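Local coordinates for protein polyketide synthase type I (Bacillus amyloliquefaciens, PDB 5KKU) that probably dehydrates polyketide intermediates, being the N-terminal dehydratase domain of a modular synthase in the difficidin assembly line, at residues A[39-43]-A[55-60]; A[85-89]-A[113-117]. All coordinates share one frame; numbering follows the deposited sequence.

After its first strands and a short helix, the chain enters helix 37-49, turns through a short connection and returns as strand 55-62; contact 1 closes that excursion, laying residues 39-43 over 55-60. Only after it is complete does contact 2 open: strand 86-97 leads out, strand 107-116 comes back, and residues 85-89 pair with 113-117. The two loops therefore follow in series, neither nested nor crossed. They meet through the sheet, because strand 107-116 lies between strands 55-62 and 86-97, and backbone bonds join Arg58 to Gln113 and Glu56 to Tyr115. Contact 1 ties the helix to the sheet, contact 2 ties strand to strand, both in the N-terminal hotdog fold.

Contact 1. Residues A[39-43]-A[55-60]; sequences IDMLY and IELRQI
Helix 39-43 runs roughly counter to strand 55-58, their axes 9.9 Å apart at closest approach and their directions at 140°, with Ile39 nearest Leu57 and Tyr43 nearest Ile55 by their CA atoms. The one hydrogen bond across the gap comes from the tyrosine: Tyr43 OH donates to Ile55 O at 2.6 Å, in the carbonyl plane and on a lone pair. That hydroxyl also bonds to the backbone N of Met229 on strand 219-229, so this buried hydroxyl is gripped by two backbone groups from two strands. The ring is also pinned from above, where Ile55 CD1 sits over one face, 4.0 Å from the centroid of the Tyr43 ring, in a CH-pi contact. Ile55 gets its methyl there by placing CG1 between its own backbone N and carbonyl carbon (chi1 67°) and bending again at chi2. Leu57 points toward the helix and divides its two methyls: CD2 meets Leu42 CD2 at 3.8 Å, while CD1 lies 4.2 Å from Ile39 CG2 and obliquely beside the Tyr43 ring. Beyond the corner at Gln59, where a G1 bulge faces Ile224, Ile60 CD1 touches Ile39 CD1 at 4.4 Å. On the far side of the strand, Arg58 grips Glu56 OE2 side-on with NE and NH2, and Arg226 takes Glu56 OE1. All the touching residues are buried, as expected for the hotdog fold, in which a central helix, the sausage, is wrapped by an antiparallel sheet, the bun.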
ATOM      1  N   ILE A  39      -1.608   5.822   2.471  1.00 23.02           N
ATOM      2  CA  ILE A  39      -0.284   6.352   2.678  1.00 28.21           C
ATOM      3  C   ILE A  39      -0.050   7.580   1.778  1.00 24.66           C
ATOM      4  O   ILE A  39       0.461   8.578   2.220  1.00 26.15           O
ATOM      5  CB  ILE A  39       0.824   5.282   2.481  1.00 23.53           C
ATOM      6  CG1 ILE A  39       0.867   4.317   3.643  1.00 22.62           C
ATOM      7  CG2 ILE A  39       2.186   5.901   2.310  1.00 22.49           C
ATOM      8  CD1 ILE A  39       1.649   3.065   3.436  1.00 20.21           C
ATOM      9  N   ASP A  40      -0.477   7.490   0.522  1.00 24.33           N
ATOM     10  CA  ASP A  40      -0.396   8.611  -0.413  1.00 24.77           C
ATOM     11  C   ASP A  40      -1.242   9.762   0.058  1.00 26.42           C
ATOM     12  O   ASP A  40      -0.876  10.877  -0.031  1.00 33.76           O
ATOM     13  CB  ASP A  40      -0.824   8.213  -1.812  1.00 23.44           C
ATOM     14  CG  ASP A  40      -0.999   9.386  -2.746  1.00 26.28           C
ATOM     15  OD1 ASP A  40      -0.072   9.951  -3.257  1.00 23.52           O
ATOM     16  OD2 ASP A  40      -2.114   9.764  -2.937  1.00 29.71           O
ATOM     17  N   MET A  41      -2.432   9.486   0.532  1.00 26.14           N
ATOM     18  CA  MET A  41      -3.328  10.532   0.982  1.00 24.79           C
ATOM     19  C   MET A  41      -2.702  11.354   2.081  1.00 25.83           C
ATOM     20  O   MET A  41      -2.798  12.527   2.042  1.00 27.32           O
ATOM     21  CB  MET A  41      -4.688   9.939   1.367  1.00 21.34           C
ATOM     22  CG  MET A  41      -5.704  10.753   2.129  1.00 18.66           C
ATOM     23  SD  MET A  41      -7.305   9.968   2.285  1.00 26.02           S
ATOM     24  CE  MET A  41      -7.568   9.607   0.619  1.00 20.22           C
ATOM     25  N   LEU A  42      -2.093  10.701   3.046  1.00 23.66           N
ATOM     26  CA  LEU A  42      -1.462  11.368   4.156  1.00 28.45           C
ATOM     27  C   LEU A  42      -0.334  12.275   3.721  1.00 26.62           C
ATOM     28  O   LEU A  42      -0.216  13.342   4.191  1.00 28.01           O
ATOM     29  CB  LEU A  42      -0.972  10.388   5.190  1.00 23.70           C
ATOM     30  CG  LEU A  42      -1.937  10.154   6.318  1.00 28.13           C
ATOM     31  CD1 LEU A  42      -3.087   9.310   5.876  1.00 26.72           C
ATOM     32  CD2 LEU A  42      -1.232   9.527   7.480  1.00 30.54           C
ATOM     33  N   TYR A  43       0.459  11.809   2.787  1.00 29.33           N
ATOM     34  CA  TYR A  43       1.532  12.584   2.246  1.00 27.66           C
ATOM     35  C   TYR A  43       1.042  13.794   1.456  1.00 29.37           C
ATOM     36  O   TYR A  43       1.645  14.797   1.532  1.00 29.88           O
ATOM     37  CB  TYR A  43       2.455  11.719   1.396  1.00 27.20           C
ATOM     38  CG  TYR A  43       3.590  11.100   2.156  1.00 28.48           C
ATOM     39  CD1 TYR A  43       4.722  11.801   2.433  1.00 22.70           C
ATOM     40  CD2 TYR A  43       3.507   9.814   2.627  1.00 30.66           C
ATOM     41  CE1 TYR A  43       5.741  11.231   3.127  1.00 24.47           C
ATOM     42  CE2 TYR A  43       4.525   9.241   3.314  1.00 24.30           C
ATOM     43  CZ  TYR A  43       5.641   9.960   3.534  1.00 26.58           C
ATOM     44  OH  TYR A  43       6.627   9.423   4.227  1.00 32.29           O
ATOM     45  N   ILE A  55       8.038  14.222   5.805  1.00 36.77           N
ATOM     46  CA  ILE A  55       7.579  13.468   6.965  1.00 28.16           C
ATOM     47  C   ILE A  55       7.438  11.980   6.677  1.00 32.56           C
ATOM     48  O   ILE A  55       7.352  11.562   5.523  1.00 34.54           O
ATOM     49  CB  ILE A  55       6.233  14.005   7.486  1.00 36.30           C
ATOM     50  CG1 ILE A  55       5.125  13.755   6.461  1.00 32.38           C
ATOM     51  CG2 ILE A  55       6.340  15.487   7.812  1.00 32.00           C
ATOM     52  CD1 ILE A  55       4.613  12.332   6.450  1.00 25.54           C
ATOM     53  N   GLU A  56       7.416  11.187   7.743  1.00 30.86           N
ATOM     54  CA  GLU A  56       7.281   9.744   7.626  1.00 26.70           C
ATOM     55  C   GLU A  56       6.120   9.251   8.480  1.00 31.14           C
ATOM     56  O   GLU A  56       5.467  10.034   9.171  1.00 27.60           O
ATOM     57  CB  GLU A  56       8.577   9.047   8.046  1.00 27.67           C
ATOM     58  CG  GLU A  56       8.887   9.156   9.531  1.00 32.14           C
ATOM     59  CD  GLU A  56      10.300   8.721   9.864  1.00 37.70           C
ATOM     60  OE1 GLU A  56      11.181   8.832   8.985  1.00 41.45           O
ATOM     61  OE2 GLU A  56      10.530   8.267  11.005  1.00 40.91           O
ATOM     62  N   LEU A  57       5.868   7.948   8.428  1.00 27.97           N
ATOM     63  CA  LEU A  57       4.812   7.355   9.176  1.00 21.09           C
ATOM     64  C   LEU A  57       5.249   6.172  10.004  1.00 23.64           C
ATOM     65  O   LEU A  57       6.065   5.416   9.603  1.00 28.41           O
ATOM     66  CB  LEU A  57       3.658   6.990   8.268  1.00 17.94           C
ATOM     67  CG  LEU A  57       3.227   7.988   7.242  1.00 20.12           C
ATOM     68  CD1 LEU A  57       2.357   7.369   6.203  1.00 22.37           C
ATOM     69  CD2 LEU A  57       2.528   9.174   7.847  1.00 23.74           C
ATOM     70  N   ARG A  58       4.696   6.019  11.175  1.00 19.29           N
ATOM     71  CA  ARG A  58       5.020   4.917  12.032  1.00 23.46           C
ATOM     72  C   ARG A  58       3.784   4.287  12.652  1.00 22.87           C
ATOM     73  O   ARG A  58       2.793   4.909  12.762  1.00 27.15           O
ATOM     74  CB  ARG A  58       5.981   5.348  13.114  1.00 24.46           C
ATOM     75  CG  ARG A  58       7.151   6.137  12.615  1.00 26.34           C
ATOM     76  CD  ARG A  58       8.139   6.343  13.724  1.00 23.30           C
ATOM     77  NE  ARG A  58       9.232   7.198  13.340  1.00 34.02           N
ATOM     78  CZ  ARG A  58       9.955   7.888  14.198  1.00 37.32           C
ATOM     79  NH1 ARG A  58       9.698   7.818  15.473  1.00 27.61           N
ATOM     80  NH2 ARG A  58      10.935   8.647  13.768  1.00 38.00           N
ATOM     81  N   GLN A  59       3.895   3.073  13.120  1.00 24.73           N
ATOM     82  CA  GLN A  59       2.817   2.352  13.753  1.00 22.29           C
ATOM     83  C   GLN A  59       1.513   2.461  13.007  1.00 24.90           C
ATOM     84  O   GLN A  59       0.501   2.702  13.558  1.00 28.50           O
ATOM     85  CB  GLN A  59       2.644   2.759  15.201  1.00 26.58           C
ATOM     86  CG  GLN A  59       3.910   2.764  16.017  1.00 27.25           C
ATOM     87  CD  GLN A  59       4.644   1.455  16.003  1.00 32.94           C
ATOM     88  OE1 GLN A  59       4.125   0.458  16.426  1.00 35.11           O
ATOM     89  NE2 GLN A  59       5.855   1.460  15.512  1.00 33.59           N
ATOM     90  N   ILE A  60       1.535   2.213  11.720  1.00 23.69           N
ATOM     91  CA  ILE A  60       0.350   2.203  10.902  1.00 21.86           C
ATOM     92  C   ILE A  60      -0.530   1.008  11.160  1.00 22.29           C
ATOM     93  O   ILE A  60      -0.072  -0.074  11.273  1.00 21.42           O
ATOM     94  CB  ILE A  60       0.734   2.220   9.441  1.00 18.87           C
ATOM     95  CG1 ILE A  60       1.609   3.411   9.171  1.00 22.10           C
ATOM     96  CG2 ILE A  60      -0.481   2.233   8.555  1.00 22.31           C
ATOM     97  CD1 ILE A  60       2.152   3.466   7.792  1.00 24.44           C
TER

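Contact 2. Residues A[85-89]-A[113-117]; sequences DSWKV and QLYLQ
Asp85 brings its carbonyl to the tyrosine of the other strand, Asp85 O lying 3.6 Å from Tyr115 CD2. Ser86 follows with a closer fit: its CB stands over the centre of the Tyr115 phenol, 3.8 Å from the ring centroid and 11° off the normal, a CH-pi contact. Arg58 of the neighbouring strand makes a cation-pi contact with the same ring. At Trp87 the two strands pair as an antiparallel hydrogen-bonded pair with Leu114: Trp87 N donates to Leu114 O at 3.0 Å, and Leu114 N returns the bond to Trp87 O at 2.8 Å, the straighter of the two (169°). The indole turns its benzo edge to the partner strand, with Leu114 O and Leu116 CG near the ring plane. There Trp87 CE3 comes within 4.1 Å of Leu114 CD2, and the rim atom CZ3 reaches Leu116 CG at 4.0 Å. Lys88 forms the next, non-hydrogen-bonded pair with Gln113, on the face opposite to Trp87 and Leu114. The glutamine chain bends at chi2 (-82°), which carries its amide across to the lysine stem, with Gln113 NE2 3.7 Å from Lys88 CG. Val89 closes the walk on the buried side, where its CG2 packs against Leu114 CB; Phe80 of strand 73-83 covers both residues. The chemistry is thus divided: the apolar contacts are those of Trp87 with Leu114 and Leu116 and of Val89 with Leu114, whereas Ser86, Lys88, Gln113 and Tyr115 make mixed polar and aromatic ones, and the paired backbones between them hold the strands in register.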
ATOM      1  N   ASP A  85       5.876  15.070  20.147  1.00 38.17           N
ATOM      2  CA  ASP A  85       6.900  15.253  19.148  1.00 42.17           C
ATOM      3  C   ASP A  85       6.434  14.572  17.865  1.00 45.55           C
ATOM      4  O   ASP A  85       7.186  13.917  17.191  1.00 38.86           O
ATOM      5  CB  ASP A  85       8.213  14.622  19.591  1.00 44.14           C
ATOM      6  CG  ASP A  85       8.844  15.310  20.780  1.00 47.53           C
ATOM      7  OD1 ASP A  85       9.048  16.519  20.766  1.00 47.42           O
ATOM      8  OD2 ASP A  85       9.179  14.621  21.731  1.00 49.93           O
ATOM      9  N   SER A  86       5.178  14.750  17.532  1.00 41.67           N
ATOM     10  CA  SER A  86       4.565  14.025  16.426  1.00 40.71           C
ATOM     11  C   SER A  86       3.137  14.453  16.219  1.00 41.16           C
ATOM     12  O   SER A  86       2.687  15.345  16.857  1.00 42.43           O
ATOM     13  CB  SER A  86       4.596  12.538  16.727  1.00 38.65           C
ATOM     14  OG  SER A  86       3.775  12.210  17.793  1.00 39.29           O
ATOM     15  N   TRP A  87       2.438  13.773  15.337  1.00 38.97           N
ATOM     16  CA  TRP A  87       1.003  13.924  15.218  1.00 36.77           C
ATOM     17  C   TRP A  87       0.299  12.606  15.075  1.00 35.78           C
ATOM     18  O   TRP A  87       0.732  11.779  14.353  1.00 35.83           O
ATOM     19  CB  TRP A  87       0.677  14.788  14.021  1.00 37.08           C
ATOM     20  CG  TRP A  87       1.052  16.135  14.240  1.00 43.54           C
ATOM     21  CD1 TRP A  87       0.317  17.072  14.791  1.00 40.45           C
ATOM     22  CD2 TRP A  87       2.297  16.713  13.939  1.00 40.65           C
ATOM     23  NE1 TRP A  87       0.995  18.213  14.859  1.00 48.20           N
ATOM     24  CE2 TRP A  87       2.244  18.014  14.355  1.00 43.84           C
ATOM     25  CE3 TRP A  87       3.469  16.229  13.405  1.00 38.27           C
ATOM     26  CZ2 TRP A  87       3.297  18.872  14.217  1.00 45.83           C
ATOM     27  CZ3 TRP A  87       4.494  17.050  13.268  1.00 48.63           C
ATOM     28  CH2 TRP A  87       4.422  18.376  13.668  1.00 47.93           C
ATOM     29  N   LYS A  88      -0.818  12.427  15.733  1.00 35.27           N
ATOM     30  CA  LYS A  88      -1.601  11.273  15.468  1.00 33.36           C
ATOM     31  C   LYS A  88      -2.524  11.525  14.310  1.00 37.20           C
ATOM     32  O   LYS A  88      -3.090  12.556  14.174  1.00 33.89           O
ATOM     33  CB  LYS A  88      -2.367  10.827  16.680  1.00 37.47           C
ATOM     34  CG  LYS A  88      -3.125   9.530  16.508  1.00 38.81           C
ATOM     35  CD  LYS A  88      -4.160   9.434  17.598  1.00 42.88           C
ATOM     36  CE  LYS A  88      -5.126   8.280  17.434  1.00 41.53           C
ATOM     37  NZ  LYS A  88      -4.460   6.984  17.639  1.00 37.60           N
ATOM     38  N   VAL A  89      -2.640  10.546  13.441  1.00 36.01           N
ATOM     39  CA  VAL A  89      -3.512  10.651  12.315  1.00 32.14           C
ATOM     40  C   VAL A  89      -4.518   9.524  12.249  1.00 32.88           C
ATOM     41  O   VAL A  89      -4.195   8.385  12.369  1.00 33.85           O
ATOM     42  CB  VAL A  89      -2.740  10.731  11.008  1.00 34.18           C
ATOM     43  CG1 VAL A  89      -3.678  10.782   9.832  1.00 24.12           C
ATOM     44  CG2 VAL A  89      -1.845  11.931  11.003  1.00 28.37           C
ATOM     45  N   GLN A 113       1.155   7.327  13.312  1.00 26.83           N
ATOM     46  CA  GLN A 113       1.795   8.451  13.939  1.00 28.11           C
ATOM     47  C   GLN A 113       2.705   9.134  12.966  1.00 25.10           C
ATOM     48  O   GLN A 113       3.568   8.543  12.405  1.00 26.70           O
ATOM     49  CB  GLN A 113       2.586   8.014  15.127  1.00 27.92           C
ATOM     50  CG  GLN A 113       1.788   7.343  16.169  1.00 31.89           C
ATOM     51  CD  GLN A 113       1.075   8.326  17.070  1.00 42.20           C
ATOM     52  OE1 GLN A 113       1.484   9.470  17.253  1.00 41.72           O
ATOM     53  NE2 GLN A 113      -0.003   7.878  17.620  1.00 41.23           N
ATOM     54  N   LEU A 114       2.481  10.396  12.739  1.00 23.60           N
ATOM     55  CA  LEU A 114       3.254  11.127  11.765  1.00 29.79           C
ATOM     56  C   LEU A 114       4.401  11.936  12.366  1.00 31.70           C
ATOM     57  O   LEU A 114       4.198  12.788  13.146  1.00 33.67           O
ATOM     58  CB  LEU A 114       2.337  12.002  10.964  1.00 28.18           C
ATOM     59  CG  LEU A 114       2.845  12.694   9.731  1.00 33.96           C
ATOM     60  CD1 LEU A 114       1.636  12.931   8.888  1.00 29.40           C
ATOM     61  CD2 LEU A 114       3.575  14.000   9.975  1.00 32.18           C
ATOM     62  N   TYR A 115       5.627  11.654  11.986  1.00 30.65           N
ATOM     63  CA  TYR A 115       6.783  12.377  12.470  1.00 26.66           C
ATOM     64  C   TYR A 115       7.448  13.195  11.401  1.00 35.59           C
ATOM     65  O   TYR A 115       7.331  12.927  10.257  1.00 42.97           O
ATOM     66  CB  TYR A 115       7.825  11.425  12.972  1.00 27.00           C
ATOM     67  CG  TYR A 115       7.453  10.690  14.185  1.00 31.07           C
ATOM     68  CD1 TYR A 115       6.516   9.706  14.140  1.00 30.41           C
ATOM     69  CD2 TYR A 115       8.036  10.974  15.379  1.00 35.86           C
ATOM     70  CE1 TYR A 115       6.166   9.031  15.253  1.00 29.66           C
ATOM     71  CE2 TYR A 115       7.695  10.299  16.511  1.00 32.40           C
ATOM     72  CZ  TYR A 115       6.756   9.329  16.433  1.00 32.03           C
ATOM     73  OH  TYR A 115       6.395   8.654  17.536  1.00 33.60           O
ATOM     74  N   LEU A 116       8.204  14.169  11.817  1.00 35.95           N
ATOM     75  CA  LEU A 116       8.939  14.904  10.854  1.00 43.12           C
ATOM     76  C   LEU A 116      10.153  14.051  10.495  1.00 39.79           C
ATOM     77  O   LEU A 116      10.730  13.435  11.319  1.00 37.20           O
ATOM     78  CB  LEU A 116       9.326  16.249  11.411  1.00 34.68           C
ATOM     79  CG  LEU A 116       8.139  17.178  11.625  1.00 40.84           C
ATOM     80  CD1 LEU A 116       8.357  18.066  12.818  1.00 43.89           C
ATOM     81  CD2 LEU A 116       7.846  18.043  10.434  1.00 39.11           C
ATOM     82  N   GLN A 117      10.498  14.011   9.232  1.00 44.71           N
ATOM     83  CA  GLN A 117      11.650  13.248   8.789  1.00 45.97           C
ATOM     84  C   GLN A 117      12.829  14.194   8.797  1.00 55.29           C
ATOM     85  O   GLN A 117      12.746  15.312   8.360  1.00 53.89           O
ATOM     86  CB  GLN A 117      11.363  12.653   7.445  1.00 39.48           C
ATOM     87  CG  GLN A 117      12.513  11.999   6.767  1.00 54.29           C
ATOM     88  CD  GLN A 117      12.414  12.148   5.268  1.00 54.19           C
ATOM     89  OE1 GLN A 117      11.321  12.099   4.667  1.00 43.97           O
ATOM     90  NE2 GLN A 117      13.560  12.387   4.656  1.00 59.46           N
TER